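Local coordinates for OsmC family protein (Rhodothermus marinus, PDB 5CML), which probably hydrolyses carboxylic esters through this alpha/beta-hydrolase esterase domain, one part of a longer protein that also carries an OsmC domain, at residues A[84-87]-A[88-91]; A[92-95]-A[96-100]. All coordinates share one frame; numbering follows the deposited sequence.

Contact 1 (A[84-87]-A[88-91])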
ATOM      1  N   ASN A  84       5.139   0.340  11.301  1.00 38.92           N
ATOM      2  CA  ASN A  84       4.463   1.581  11.636  1.00 36.21           C
ATOM      3  C   ASN A  84       4.638   2.603  10.512  1.00 32.46           C
ATOM      4  O   ASN A  84       5.214   2.300   9.465  1.00 32.20           O
ATOM      5  CB  ASN A  84       4.979   2.127  12.964  1.00 37.57           C
ATOM      6  CG  ASN A  84       6.487   2.302  12.993  1.00 38.10           C
ATOM      7  OD1 ASN A  84       7.154   2.269  11.964  1.00 36.96           O
ATOM      8  ND2 ASN A  84       7.028   2.511  14.193  1.00 41.34           N
ATOM      9  N   PHE A  85       4.135   3.809  10.728  1.00 30.59           N
ATOM     10  CA  PHE A  85       4.237   4.870   9.737  1.00 29.12           C
ATOM     11  C   PHE A  85       5.674   5.273   9.434  1.00 28.76           C
ATOM     12  O   PHE A  85       6.005   5.561   8.274  1.00 27.58           O
ATOM     13  CB  PHE A  85       3.451   6.093  10.199  1.00 30.02           C
ATOM     14  CG  PHE A  85       1.985   5.952   9.999  1.00 32.79           C
ATOM     15  CD1 PHE A  85       1.465   5.877   8.725  1.00 34.82           C
ATOM     16  CD2 PHE A  85       1.132   5.856  11.069  1.00 36.43           C
ATOM     17  CE1 PHE A  85       0.111   5.736   8.524  1.00 37.35           C
ATOM     18  CE2 PHE A  85      -0.240   5.724  10.874  1.00 37.83           C
ATOM     19  CZ  PHE A  85      -0.743   5.657   9.599  1.00 37.25           C
ATOM     20  N   GLU A  86       6.526   5.286  10.461  1.00 29.48           N
ATOM     21  CA  GLU A  86       7.929   5.632  10.262  1.00 29.30           C
ATOM     22  C   GLU A  86       8.639   4.678   9.299  1.00 28.52           C
ATOM     23  O   GLU A  86       9.484   5.106   8.534  1.00 28.72           O
ATOM     24  CB  GLU A  86       8.677   5.657  11.597  1.00 33.08           C
ATOM     25  CG  GLU A  86      10.225   5.602  11.476  1.00 35.80           C
ATOM     26  CD  GLU A  86      10.856   6.546  10.417  1.00 36.02           C
ATOM     27  OE1 GLU A  86      10.238   7.546   9.975  1.00 34.72           O
ATOM     28  OE2 GLU A  86      11.998   6.258  10.010  1.00 35.36           O
ATOM     29  N   ASP A  87       8.307   3.395   9.327  1.00 28.22           N
ATOM     30  CA  ASP A  87       8.920   2.474   8.371  1.00 28.23           C
ATOM     31  C   ASP A  87       8.542   2.828   6.942  1.00 25.15           C
ATOM     32  O   ASP A  87       9.367   2.721   6.047  1.00 24.50           O
ATOM     33  CB  ASP A  87       8.531   1.031   8.681  1.00 31.13           C
ATOM     34  CG  ASP A  87       9.111   0.553   9.987  1.00 35.97           C
ATOM     35  OD1 ASP A  87      10.086   1.171  10.468  1.00 36.97           O
ATOM     36  OD2 ASP A  87       8.590  -0.432  10.542  1.00 39.67           O
ATOM     37  N   LEU A  88       7.297   3.235   6.710  1.00 25.08           N
ATOM     38  CA  LEU A  88       6.893   3.670   5.372  1.00 26.34           C
ATOM     39  C   LEU A  88       7.630   4.951   4.982  1.00 24.73           C
ATOM     40  O   LEU A  88       8.119   5.078   3.859  1.00 23.64           O
ATOM     41  CB  LEU A  88       5.387   3.899   5.311  1.00 31.99           C
ATOM     42  CG  LEU A  88       4.635   3.136   4.242  1.00 39.44           C
ATOM     43  CD1 LEU A  88       4.924   1.623   4.303  1.00 40.86           C
ATOM     44  CD2 LEU A  88       3.152   3.438   4.409  1.00 40.04           C
ATOM     45  N   ARG A  89       7.740   5.893   5.918  1.00 23.57           N
ATOM     46  CA  ARG A  89       8.488   7.115   5.639  1.00 23.11           C
ATOM     47  C   ARG A  89       9.945   6.780   5.322  1.00 22.43           C
ATOM     48  O   ARG A  89      10.523   7.388   4.428  1.00 22.52           O
ATOM     49  CB  ARG A  89       8.405   8.095   6.817  1.00 21.16           C
ATOM     50  CG  ARG A  89       6.996   8.573   7.099  1.00 23.01           C
ATOM     51  CD  ARG A  89       6.975   9.371   8.369  1.00 25.57           C
ATOM     52  NE  ARG A  89       5.607   9.761   8.688  1.00 27.39           N
ATOM     53  CZ  ARG A  89       5.011   9.539   9.851  1.00 28.96           C
ATOM     54  NH1 ARG A  89       5.663   8.952  10.857  1.00 31.26           N
ATOM     55  NH2 ARG A  89       3.752   9.913  10.006  1.00 29.24           N
ATOM     56  N   ALA A  90      10.513   5.801   6.029  1.00 21.53           N
ATOM     57  CA  ALA A  90      11.902   5.396   5.814  1.00 22.90           C
ATOM     58  C   ALA A  90      12.102   4.840   4.401  1.00 22.58           C
ATOM     59  O   ALA A  90      13.160   5.043   3.764  1.00 22.65           O
ATOM     60  CB  ALA A  90      12.317   4.367   6.854  1.00 23.95           C
ATOM     61  N   ALA A  91      11.079   4.156   3.898  1.00 22.44           N
ATOM     62  CA  ALA A  91      11.150   3.596   2.567  1.00 21.20           C
ATOM     63  C   ALA A  91      11.129   4.724   1.538  1.00 21.33           C
ATOM     64  O   ALA A  91      11.806   4.657   0.505  1.00 23.07           O
ATOM     65  CB  ALA A  91       9.990   2.635   2.324  1.00 21.23           C
TER
HETATM   66  O   HOH W   1       8.656   9.265  11.220  1.00 32.21           O
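Arg89 folds its guanidinium back over the CB of Phe85, which sits 3.4 Å above the guanidinium plane, displaced toward its rim. The two residues are one turn apart at the start of helix 85-98, a helix packed beside the central sheet of the alpha/beta-hydrolase fold. CG lies beside the backbone N (chi1 -63°) and the chain then runs extended to NE, which carries the flat group back toward the helix start; there Arg89 NH1 comes 3.7 Å from Phe85 CB. Arg89 NE and NH2 are taken up by salt bridges to Glu121 and Glu175, and these would fix the rotation of the group.

Glu86 runs obliquely past Arg89, its chain bent at chi2, and lays OE1 3.7 Å from Arg89 CB. The charged ends do not touch: Glu86 OE1 and Arg89 NH1 are 4.9 Å apart and are joined through a water, which donates to OE1 and accepts from NH1. Glu86 OE2 passes Ala90 CB and takes a salt bridge from Arg93 and a hydrogen bond from the backbone N of Asn11.

On the inner side, the Phe85 ring points away from this turn onto helices 110-118 and 170-179, where it meets Phe172, while Leu88 packs on Ala114 and Phe64. Asp87 turns its carboxylate to Asn10. Asn84 is the N-cap: its OD1 accepts the Asp87 N-H at 3.1 Å (N-H...O angle 151°), with the donor tilted 24° from the amide carbonyl plane.

Contact 2 (A[92-95]-A[96-100])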
ATOM      1  N   CYS A  92      10.310   5.739   1.800  1.00 21.89           N
ATOM      2  CA  CYS A  92      10.228   6.892   0.915  1.00 21.69           C
ATOM      3  C   CYS A  92      11.555   7.662   0.903  1.00 22.45           C
ATOM      4  O   CYS A  92      12.023   8.085  -0.161  1.00 22.60           O
ATOM      5  CB  CYS A  92       9.095   7.812   1.326  1.00 25.44           C
ATOM      6  SG  CYS A  92       7.431   7.178   0.978  1.00 29.82           S
ATOM      7  N   ARG A  93      12.164   7.823   2.077  1.00 23.29           N
ATOM      8  CA  ARG A  93      13.469   8.498   2.176  1.00 22.42           C
ATOM      9  C   ARG A  93      14.552   7.724   1.424  1.00 22.50           C
ATOM     10  O   ARG A  93      15.429   8.321   0.800  1.00 23.00           O
ATOM     11  CB  ARG A  93      13.873   8.700   3.644  1.00 23.92           C
ATOM     12  CG  ARG A  93      12.983   9.748   4.341  1.00 26.04           C
ATOM     13  CD  ARG A  93      13.597  10.260   5.631  1.00 27.64           C
ATOM     14  NE  ARG A  93      13.877   9.170   6.548  1.00 27.93           N
ATOM     15  CZ  ARG A  93      13.018   8.683   7.437  1.00 28.25           C
ATOM     16  NH1 ARG A  93      11.787   9.188   7.563  1.00 29.42           N
ATOM     17  NH2 ARG A  93      13.400   7.685   8.217  1.00 29.55           N
ATOM     18  N   PHE A  94      14.481   6.398   1.476  1.00 21.77           N
ATOM     19  CA  PHE A  94      15.438   5.549   0.773  1.00 22.70           C
ATOM     20  C   PHE A  94      15.342   5.815  -0.726  1.00 21.12           C
ATOM     21  O   PHE A  94      16.354   6.009  -1.396  1.00 22.68           O
ATOM     22  CB  PHE A  94      15.174   4.076   1.093  1.00 22.66           C
ATOM     23  CG  PHE A  94      15.824   3.112   0.140  1.00 23.37           C
ATOM     24  CD1 PHE A  94      17.157   2.785   0.271  1.00 22.78           C
ATOM     25  CD2 PHE A  94      15.099   2.524  -0.884  1.00 25.35           C
ATOM     26  CE1 PHE A  94      17.753   1.897  -0.598  1.00 24.48           C
ATOM     27  CE2 PHE A  94      15.705   1.632  -1.750  1.00 24.79           C
ATOM     28  CZ  PHE A  94      17.028   1.324  -1.606  1.00 24.99           C
ATOM     29  N   LEU A  95      14.112   5.870  -1.245  1.00 20.63           N
ATOM     30  CA  LEU A  95      13.931   6.134  -2.676  1.00 20.23           C
ATOM     31  C   LEU A  95      14.412   7.535  -3.055  1.00 20.91           C
ATOM     32  O   LEU A  95      15.072   7.721  -4.103  1.00 20.77           O
ATOM     33  CB  LEU A  95      12.462   5.939  -3.070  1.00 21.23           C
ATOM     34  CG  LEU A  95      11.990   4.493  -3.177  1.00 22.21           C
ATOM     35  CD1 LEU A  95      10.487   4.507  -3.400  1.00 23.58           C
ATOM     36  CD2 LEU A  95      12.707   3.717  -4.331  1.00 24.59           C
ATOM     37  N   SER A  96      14.105   8.511  -2.198  1.00 20.91           N
ATOM     38  CA  SER A  96      14.532   9.884  -2.441  1.00 22.45           C
ATOM     39  C   SER A  96      16.044   9.997  -2.517  1.00 22.96           C
ATOM     40  O   SER A  96      16.573  10.723  -3.356  1.00 25.00           O
ATOM     41  CB  SER A  96      14.001  10.823  -1.344  1.00 23.91           C
ATOM     42  OG  SER A  96      12.611  10.967  -1.459  1.00 28.18           O
ATOM     43  N   ALA A  97      16.740   9.245  -1.671  1.00 21.56           N
ATOM     44  CA  ALA A  97      18.199   9.329  -1.606  1.00 22.07           C
ATOM     45  C   ALA A  97      18.870   8.514  -2.708  1.00 21.75           C
ATOM     46  O   ALA A  97      19.753   9.016  -3.415  1.00 22.84           O
ATOM     47  CB  ALA A  97      18.676   8.860  -0.254  1.00 23.44           C
ATOM     48  N   GLN A  98      18.464   7.257  -2.853  1.00 22.28           N
ATOM     49  CA  GLN A  98      19.190   6.323  -3.717  1.00 23.89           C
ATOM     50  C   GLN A  98      18.620   6.206  -5.119  1.00 22.34           C
ATOM     51  O   GLN A  98      19.332   5.760  -6.037  1.00 23.93           O
ATOM     52  CB  GLN A  98      19.256   4.935  -3.072  1.00 27.25           C
ATOM     53  CG  GLN A  98      20.067   4.972  -1.773  1.00 32.34           C
ATOM     54  CD  GLN A  98      20.579   3.624  -1.291  1.00 35.51           C
ATOM     55  OE1 GLN A  98      20.976   2.761  -2.083  1.00 35.44           O
ATOM     56  NE2 GLN A  98      20.596   3.449   0.029  1.00 37.79           N
ATOM     57  N   TYR A  99      17.380   6.665  -5.296  1.00 21.79           N
ATOM     58  CA  TYR A  99      16.710   6.600  -6.587  1.00 23.31           C
ATOM     59  C   TYR A  99      16.083   7.965  -6.850  1.00 21.75           C
ATOM     60  O   TYR A  99      16.809   8.955  -6.881  1.00 24.25           O
ATOM     61  CB  TYR A  99      15.722   5.412  -6.613  1.00 23.05           C
ATOM     62  CG  TYR A  99      16.504   4.113  -6.528  1.00 21.33           C
ATOM     63  CD1 TYR A  99      17.087   3.565  -7.665  1.00 20.95           C
ATOM     64  CD2 TYR A  99      16.733   3.480  -5.315  1.00 23.58           C
ATOM     65  CE1 TYR A  99      17.842   2.436  -7.595  1.00 23.04           C
ATOM     66  CE2 TYR A  99      17.511   2.332  -5.236  1.00 23.44           C
ATOM     67  CZ  TYR A  99      18.066   1.821  -6.382  1.00 23.61           C
ATOM     68  OH  TYR A  99      18.843   0.681  -6.347  1.00 26.48           O
ATOM     69  N   GLU A 100      14.774   8.039  -7.051  1.00 20.73           N
ATOM     70  CA  GLU A 100      14.087   9.311  -7.152  1.00 21.83           C
ATOM     71  C   GLU A 100      12.948   9.294  -6.138  1.00 21.21           C
ATOM     72  O   GLU A 100      12.431   8.228  -5.831  1.00 22.55           O
ATOM     73  CB  GLU A 100      13.523   9.544  -8.565  1.00 26.19           C
ATOM     74  CG  GLU A 100      14.578   9.524  -9.669  1.00 33.13           C
ATOM     75  CD  GLU A 100      15.405  10.795  -9.710  1.00 45.22           C
ATOM     76  OE1 GLU A 100      14.899  11.856  -9.277  1.00 49.23           O
ATOM     77  OE2 GLU A 100      16.570  10.728 -10.176  1.00 51.37           O
TER
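The last two turns of helix 85-98 and the residues just after it form this contact, and Tyr99 is the first residue to leave helical backbone angles. Phe94 is where Gln98 and Tyr99 meet. Its ring reaches along the helix toward these following residues because chi1 (163°) sets CG opposite the backbone N. Gln98 crosses it at a slant: its CB lies over one face of the ring, while its amide NE2 comes to 3.3 Å from Phe94 CE1, the amide and ring planes being 61° apart. Tyr99 runs beside Phe94 in the same direction. Phe94 CZ meets the Tyr99 ring at its edge, close to the ring plane and 3.8 Å from Tyr99 CE2; the two rings meet obliquely. At Phe94, an alanine in its place would remove the ring and is likely to set the Gln98 amide free to turn and open a gap beside the Tyr99 ring edge.

The backbone bonds show the helix running out. Gln98 N reaches Phe94 O at 2.9 Å in a nearly straight bond, whereas at Tyr99 N to Leu95 O the N-H...O angle falls to 138°, though the distance is 2.8 Å. Leu95 CD2 also touches Tyr99 CB at 4.1 Å.

On the sheet side of the helix, Phe94 and Leu95 both rest on Leu62 of strand 59-65, and the Phe94 ring meets Phe8 of strand 2-9. Cys92 packs on Leu33 and Leu95 on Tyr31, both in strand 30-36, and the Tyr99 ring meets that of Tyr31.

How the contacts relate
Contacts 1 and 2 are successive parts of helix 85-98, their centres 12 Å apart. A salt bridge across the junction ties them together: Glu86 OE2 of contact 1 lies 2.7 Å from Arg93 NH2 of contact 2, a pairing of residues seven apart, two turns along the helix. Five of the eight touching residues of contact 1 are buried, against three of nine in contact 2; their centres lie about 12 and 17 Å from that of the chain. Both lean on strand 59-65, through Phe64 and Leu62. Leu88 comes close to, but makes no contact with, the probable nucleophile elbow around Ser109, which with His229 and Asp200 is arranged as expected for a Ser-His-Asp triad, probably the active site.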